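Local coordinates for protein alkaline phosphatase (Antarctic bacterium, PDB 2IUC) that probably hydrolyses phosphate monoesters as an alkaline phosphatase, using bound zinc and magnesium ions, at residues T82-G87 / T299-T304; T130-H135 / G149-I154. All blocks are in the same frame, centred on the assembly; numbering follows the deposited sequence.

Interaction 1 of 2, residues T82-G87 / T299-T304. With ZN (zinc ion), chain D.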
loop_
_atom_site.group_PDB
_atom_site.type_symbol
_atom_site.label_atom_id
_atom_site.label_comp_id
_atom_site.label_asym_id
_atom_site.label_seq_id
_atom_site.Cartn_x
_atom_site.Cartn_y
_atom_site.Cartn_z
ATOM N N THR A 82 -11.621 10.646 6.782
ATOM C CA THR A 82 -11.708 11.910 6.100
ATOM C C THR A 82 -12.814 11.844 5.034
ATOM O O THR A 82 -13.211 10.762 4.620
ATOM C CB THR A 82 -10.357 12.222 5.367
ATOM O OG1 THR A 82 -10.391 13.580 4.912
ATOM C CG2 THR A 82 -10.229 11.319 4.148
ATOM N N ASP A 83 -13.295 12.991 4.601
ATOM C CA ASP A 83 -14.060 13.050 3.323
ATOM C C ASP A 83 -13.164 13.650 2.237
ATOM O O ASP A 83 -11.997 14.021 2.496
ATOM C CB ASP A 83 -15.415 13.831 3.505
ATOM C CG ASP A 83 -15.267 15.361 3.455
ATOM O OD1 ASP A 83 -14.207 15.978 3.807
ATOM O OD2 ASP A 83 -16.262 15.992 3.065
ATOM N N SER A 84 -13.696 13.818 1.043
ATOM C CA SER A 84 -12.866 14.326 -0.059
ATOM C C SER A 84 -12.459 15.787 0.110
ATOM O O SER A 84 -11.444 16.275 -0.469
ATOM C CB SER A 84 -13.730 14.322 -1.301
ATOM O OG SER A 84 -13.989 12.985 -1.587
ATOM N N ALA A 85 -13.316 16.544 0.816
ATOM C CA ALA A 85 -13.089 17.980 0.972
ATOM C C ALA A 85 -11.835 18.239 1.816
ATOM O O ALA A 85 -10.925 19.006 1.355
ATOM C CB ALA A 85 -14.276 18.645 1.583
ATOM N N SER A 86 -11.782 17.652 3.018
ATOM C CA SER A 86 -10.609 17.907 3.865
ATOM C C SER A 86 -9.382 17.170 3.272
ATOM O O SER A 86 -8.278 17.662 3.385
ATOM C CB SER A 86 -10.837 17.521 5.300
ATOM O OG SER A 86 -11.414 16.256 5.382
ATOM N N GLY A 87 -9.618 16.030 2.653
ATOM C CA GLY A 87 -8.615 15.215 1.938
ATOM C C GLY A 87 -7.910 16.003 0.870
ATOM O O GLY A 87 -6.730 15.975 0.807
ATOM N N THR A 299 -1.829 9.876 -6.280
ATOM C CA THR A 299 -2.268 9.440 -4.957
ATOM C C THR A 299 -3.749 9.514 -4.934
ATOM O O THR A 299 -4.390 9.701 -6.009
ATOM C CB THR A 299 -1.544 10.194 -3.745
ATOM O OG1 THR A 299 -1.833 9.508 -2.527
ATOM C CG2 THR A 299 -1.939 11.638 -3.573
ATOM N N SER A 300 -4.306 9.223 -3.757
ATOM C CA SER A 300 -5.753 9.244 -3.526
ATOM C C SER A 300 -6.010 10.067 -2.297
ATOM O O SER A 300 -5.101 10.293 -1.484
ATOM C CB SER A 300 -6.296 7.845 -3.248
ATOM O OG SER A 300 -5.898 6.927 -4.235
ATOM N N ASP A 301 -7.259 10.528 -2.151
ATOM C CA ASP A 301 -7.622 11.169 -0.890
ATOM C C ASP A 301 -7.915 10.245 0.297
ATOM O O ASP A 301 -7.712 10.650 1.459
ATOM C CB ASP A 301 -8.767 12.184 -1.096
ATOM C CG ASP A 301 -10.017 11.577 -1.821
ATOM O OD1 ASP A 301 -10.064 10.394 -2.247
ATOM O OD2 ASP A 301 -11.061 12.276 -1.826
ATOM N N HIS A 302 -8.421 9.028 0.054
ATOM C CA HIS A 302 -8.810 8.051 1.084
ATOM C C HIS A 302 -9.318 6.857 0.236
ATOM O O HIS A 302 -9.420 6.949 -1.011
ATOM C CB HIS A 302 -9.978 8.613 1.990
ATOM C CG HIS A 302 -11.152 9.030 1.142
ATOM N ND1 HIS A 302 -11.991 8.106 0.552
ATOM C CD2 HIS A 302 -11.532 10.226 0.656
ATOM C CE1 HIS A 302 -12.818 8.706 -0.265
ATOM N NE2 HIS A 302 -12.581 9.996 -0.202
ATOM N N GLU A 303 -9.617 5.744 0.912
ATOM C CA GLU A 303 -10.181 4.549 0.341
ATOM C C GLU A 303 -11.704 4.558 0.510
ATOM O O GLU A 303 -12.217 5.128 1.484
ATOM C CB GLU A 303 -9.658 3.359 1.154
ATOM C CG GLU A 303 -9.903 2.053 0.445
ATOM C CD GLU A 303 -11.253 1.310 0.787
ATOM O OE1 GLU A 303 -11.963 1.640 1.795
ATOM O OE2 GLU A 303 -11.523 0.310 0.077
ATOM N N THR A 304 -12.411 3.921 -0.406
ATOM C CA THR A 304 -13.873 3.758 -0.218
ATOM C C THR A 304 -14.447 2.335 -0.453
ATOM O O THR A 304 -14.148 1.647 -1.475
ATOM C CB THR A 304 -14.643 4.627 -1.214
ATOM O OG1 THR A 304 -14.177 5.950 -1.121
ATOM C CG2 THR A 304 -16.252 4.615 -0.881
HETATM ZN ZN ZN D . -12.911 11.298 -1.861
HETATM O O HOH W 1 -10.558 14.786 -2.720
HETATM O O HOH W 2 -5.948 12.866 1.997
#

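Interaction 2 of 2, residues T130-H135 / G149-I154. With MG (magnesium ion), chain F.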
loop_
_atom_site.group_PDB
_atom_site.type_symbol
_atom_site.label_atom_id
_atom_site.label_comp_id
_atom_site.label_asym_id
_atom_site.label_seq_id
_atom_site.Cartn_x
_atom_site.Cartn_y
_atom_site.Cartn_z
ATOM N N THR A 130 -13.582 14.226 -13.667
ATOM C CA THR A 130 -14.729 13.516 -14.357
ATOM C C THR A 130 -16.073 13.736 -13.563
ATOM O O THR A 130 -17.108 13.364 -14.014
ATOM C CB THR A 130 -14.479 12.054 -14.486
ATOM O OG1 THR A 130 -14.229 11.503 -13.173
ATOM C CG2 THR A 130 -13.172 11.797 -15.386
ATOM N N SER A 131 -16.001 14.346 -12.373
ATOM C CA SER A 131 -17.200 14.825 -11.670
ATOM C C SER A 131 -17.535 16.215 -12.194
ATOM O O SER A 131 -16.880 16.734 -13.157
ATOM C CB SER A 131 -16.898 14.898 -10.160
ATOM O OG SER A 131 -15.838 15.830 -9.976
ATOM N N SER A 132 -18.497 16.892 -11.567
ATOM C CA SER A 132 -18.694 18.328 -11.827
ATOM C C SER A 132 -17.412 19.034 -11.406
ATOM O O SER A 132 -16.764 18.556 -10.454
ATOM C CB SER A 132 -19.857 18.877 -10.983
ATOM O OG SER A 132 -19.879 20.297 -11.010
ATOM N N ILE A 133 -17.022 20.109 -12.103
ATOM C CA ILE A 133 -15.772 20.850 -11.765
ATOM C C ILE A 133 -15.933 21.520 -10.383
ATOM O O ILE A 133 -14.951 22.043 -9.780
ATOM C CB ILE A 133 -15.457 21.900 -12.884
ATOM C CG1 ILE A 133 -13.938 22.285 -12.961
ATOM C CG2 ILE A 133 -16.274 23.221 -12.622
ATOM C CD1 ILE A 133 -12.955 21.090 -13.069
ATOM N N THR A 134 -17.185 21.571 -9.877
ATOM C CA THR A 134 -17.415 22.171 -8.545
ATOM C C THR A 134 -17.368 21.148 -7.412
ATOM O O THR A 134 -17.606 21.537 -6.233
ATOM C CB THR A 134 -18.827 22.830 -8.486
ATOM O OG1 THR A 134 -19.844 21.820 -8.741
ATOM C CG2 THR A 134 -18.935 23.948 -9.523
ATOM N N HIS A 135 -17.163 19.869 -7.740
ATOM C CA HIS A 135 -17.103 18.760 -6.730
ATOM C C HIS A 135 -15.881 18.970 -5.779
ATOM O O HIS A 135 -15.025 19.746 -6.107
ATOM C CB HIS A 135 -17.053 17.356 -7.390
ATOM C CG HIS A 135 -17.743 16.298 -6.574
ATOM N ND1 HIS A 135 -17.055 15.398 -5.792
ATOM C CD2 HIS A 135 -19.070 16.035 -6.389
ATOM C CE1 HIS A 135 -17.931 14.623 -5.156
ATOM N NE2 HIS A 135 -19.157 14.986 -5.509
ATOM N N GLY A 149 -20.830 21.609 0.067
ATOM C CA GLY A 149 -22.094 21.516 -0.681
ATOM C C GLY A 149 -22.531 22.872 -1.213
ATOM O O GLY A 149 -23.619 22.990 -1.813
ATOM N N LEU A 150 -21.755 23.930 -0.950
ATOM C CA LEU A 150 -22.060 25.254 -1.470
ATOM C C LEU A 150 -21.557 25.366 -2.946
ATOM O O LEU A 150 -20.735 26.197 -3.273
ATOM C CB LEU A 150 -21.332 26.283 -0.595
ATOM C CG LEU A 150 -21.776 26.173 0.860
ATOM C CD1 LEU A 150 -21.067 27.124 1.808
ATOM C CD2 LEU A 150 -23.301 26.365 0.987
ATOM N N GLU A 151 -22.053 24.526 -3.841
ATOM C CA GLU A 151 -21.381 24.401 -5.140
ATOM C C GLU A 151 -21.592 25.622 -6.082
ATOM O O GLU A 151 -20.776 25.845 -7.000
ATOM C CB GLU A 151 -21.754 23.070 -5.796
ATOM C CG GLU A 151 -21.012 21.885 -5.166
ATOM C CD GLU A 151 -21.377 20.528 -5.780
ATOM O OE1 GLU A 151 -22.223 19.808 -5.193
ATOM O OE2 GLU A 151 -20.793 20.112 -6.816
ATOM N N GLU A 152 -22.675 26.387 -5.844
ATOM C CA GLU A 152 -22.936 27.626 -6.611
ATOM C C GLU A 152 -21.976 28.718 -6.179
ATOM O O GLU A 152 -21.499 29.464 -7.040
ATOM C CB GLU A 152 -24.415 28.082 -6.540
ATOM C CG GLU A 152 -25.294 27.130 -7.397
ATOM C CD GLU A 152 -26.808 27.463 -7.506
ATOM O OE1 GLU A 152 -27.230 28.570 -7.115
ATOM O OE2 GLU A 152 -27.544 26.584 -8.049
ATOM N N GLU A 153 -21.663 28.783 -4.872
ATOM C CA GLU A 153 -20.654 29.693 -4.393
ATOM C C GLU A 153 -19.281 29.304 -5.002
ATOM O O GLU A 153 -18.505 30.180 -5.394
ATOM C CB GLU A 153 -20.538 29.703 -2.858
ATOM C CG GLU A 153 -19.541 30.747 -2.356
ATOM C CD GLU A 153 -18.776 30.443 -0.991
ATOM O OE1 GLU A 153 -19.398 30.016 -0.016
ATOM O OE2 GLU A 153 -17.509 30.678 -0.914
ATOM N N ILE A 154 -18.987 28.005 -5.009
ATOM C CA ILE A 154 -17.704 27.465 -5.571
ATOM C C ILE A 154 -17.561 27.854 -7.048
ATOM O O ILE A 154 -16.538 28.366 -7.462
ATOM C CB ILE A 154 -17.588 25.895 -5.304
ATOM C CG1 ILE A 154 -17.300 25.619 -3.784
ATOM C CG2 ILE A 154 -16.527 25.233 -6.249
ATOM C CD1 ILE A 154 -17.793 24.284 -3.309
HETATM MG MG MG F . -15.891 31.527 -1.362
HETATM O O HOH W 3 -16.793 33.607 -1.697
HETATM O O HOH W 4 -15.572 32.503 0.814
HETATM O O HOH W 5 -13.799 32.916 -1.589
#

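Interaction 1 of 2, residues T82-G87 / T299-T304
Asp301 OD2 is gripped from several sides: it binds a zinc ion at 2.1 Å, accepts a hydrogen bond from a water that also donates to Ser84 O, and lies near Ser84 OG, its fellow zinc ligand. This is one zinc site of the metal cluster of the alkaline phosphatase fold, where the probable nucleophile, Ser84, at the start of helix 84-93 meets ligands from the loop after strand 294-299. Ser84 OG sits 2.0 Å from zinc, consistent with its predicted role as the phosphoserine residue. His302 NE2 is the third ligand here, and Asp43 supplies another. The imidazole is fixed at its far edge, ND1 donating nearly straight to Glu303 O at 3.1 Å, from above the carbonyl plane (74° out of it). Over one ring face hangs Asp301 OD1, offset toward the rim and also held by Gly44. Thr82 suits its place beside the His302 side chain because its methyl CG2 packs against His302 CB at 3.5 Å, while OG1, anti to the backbone N (chi1 -170°), donates to Asp83 O. Asp83 N-caps the helix, and both oxygens of its carboxylate are engaged, OD1 by Ser86 N and OD2 by a salt bridge with Arg148. Glycine suits position 87 because a side chain would crowd Asp301; as it is, Gly87 CA lies 4.3 Å from Asp301 CB.

Interaction 2 of 2, residues T130-H135 / G149-I154
Ser132 and Thr134 form a chain of hydroxyls that runs across to Glu151. Ahead of it, Ser131 OG donates to Ser132 O. That oxygen also closes the type I beta turn Ser132-His135 by accepting from His135 N, which arrives from the opposite face of its plane. Ser132 OG in turn donates to Thr134 OG1 at 2.7 Å, and Thr134 OG1 donates a hydrogen bond to Glu151 OE2, again 2.7 Å away. The carboxylate is met on its anti side, with the hydroxyl 23° out of its plane. Thr134 can do this because its OG1 lies between backbone N and carbonyl carbon (chi1 60°), while CG2 is directed past Glu151 O at 3.7 Å; the two side chains cross at about a right angle. With an alanine here, Glu151 OE2 is likely to lose its donor and Ser132 OG the oxygen it gives to. The backbone O of Thr134 rests 3.9 Å from Ile154 CG2, a branched aliphatic suited to this buried side of helix 151-157, and Tyr173 borders both Thr134 and Glu151. His135, the N-cap of helix 136-139, stacks edge-to-face with Trp260 and is predicted to bind magnesium. On helix 151-157, Glu153 OE2 binds another magnesium ion with His144 O and Asp157. With two hydroxyls donating in one direction, each bond is likely to strengthen the other, and Glu151 would probably stay ionised.

Overall arrangement
Interaction 2 is nested within the loop closed by interaction 1: residues 130-135 and 149-154 both fall between 82-87 and 299-304. The centres lie about 16 Å apart and the nearest atoms about 6 Å, without touching. Both belong to the end of the central mixed sheet where the ligands gather: segment 299-304 continues from strand 294-299, and the loop 130-135 follows strand 124-129, with strands 249-255 and 36-42 between those two strands. Helix 136-139 bridges the contacts, touching Ser84 as well as Ile133 and Ile154, while Arg148 meets both Asp83 and His135. Thus the 130-135 turn flanks the zinc and magnesium cluster served by interaction 1, while Glu153 is a ligand of a separate magnesium ion.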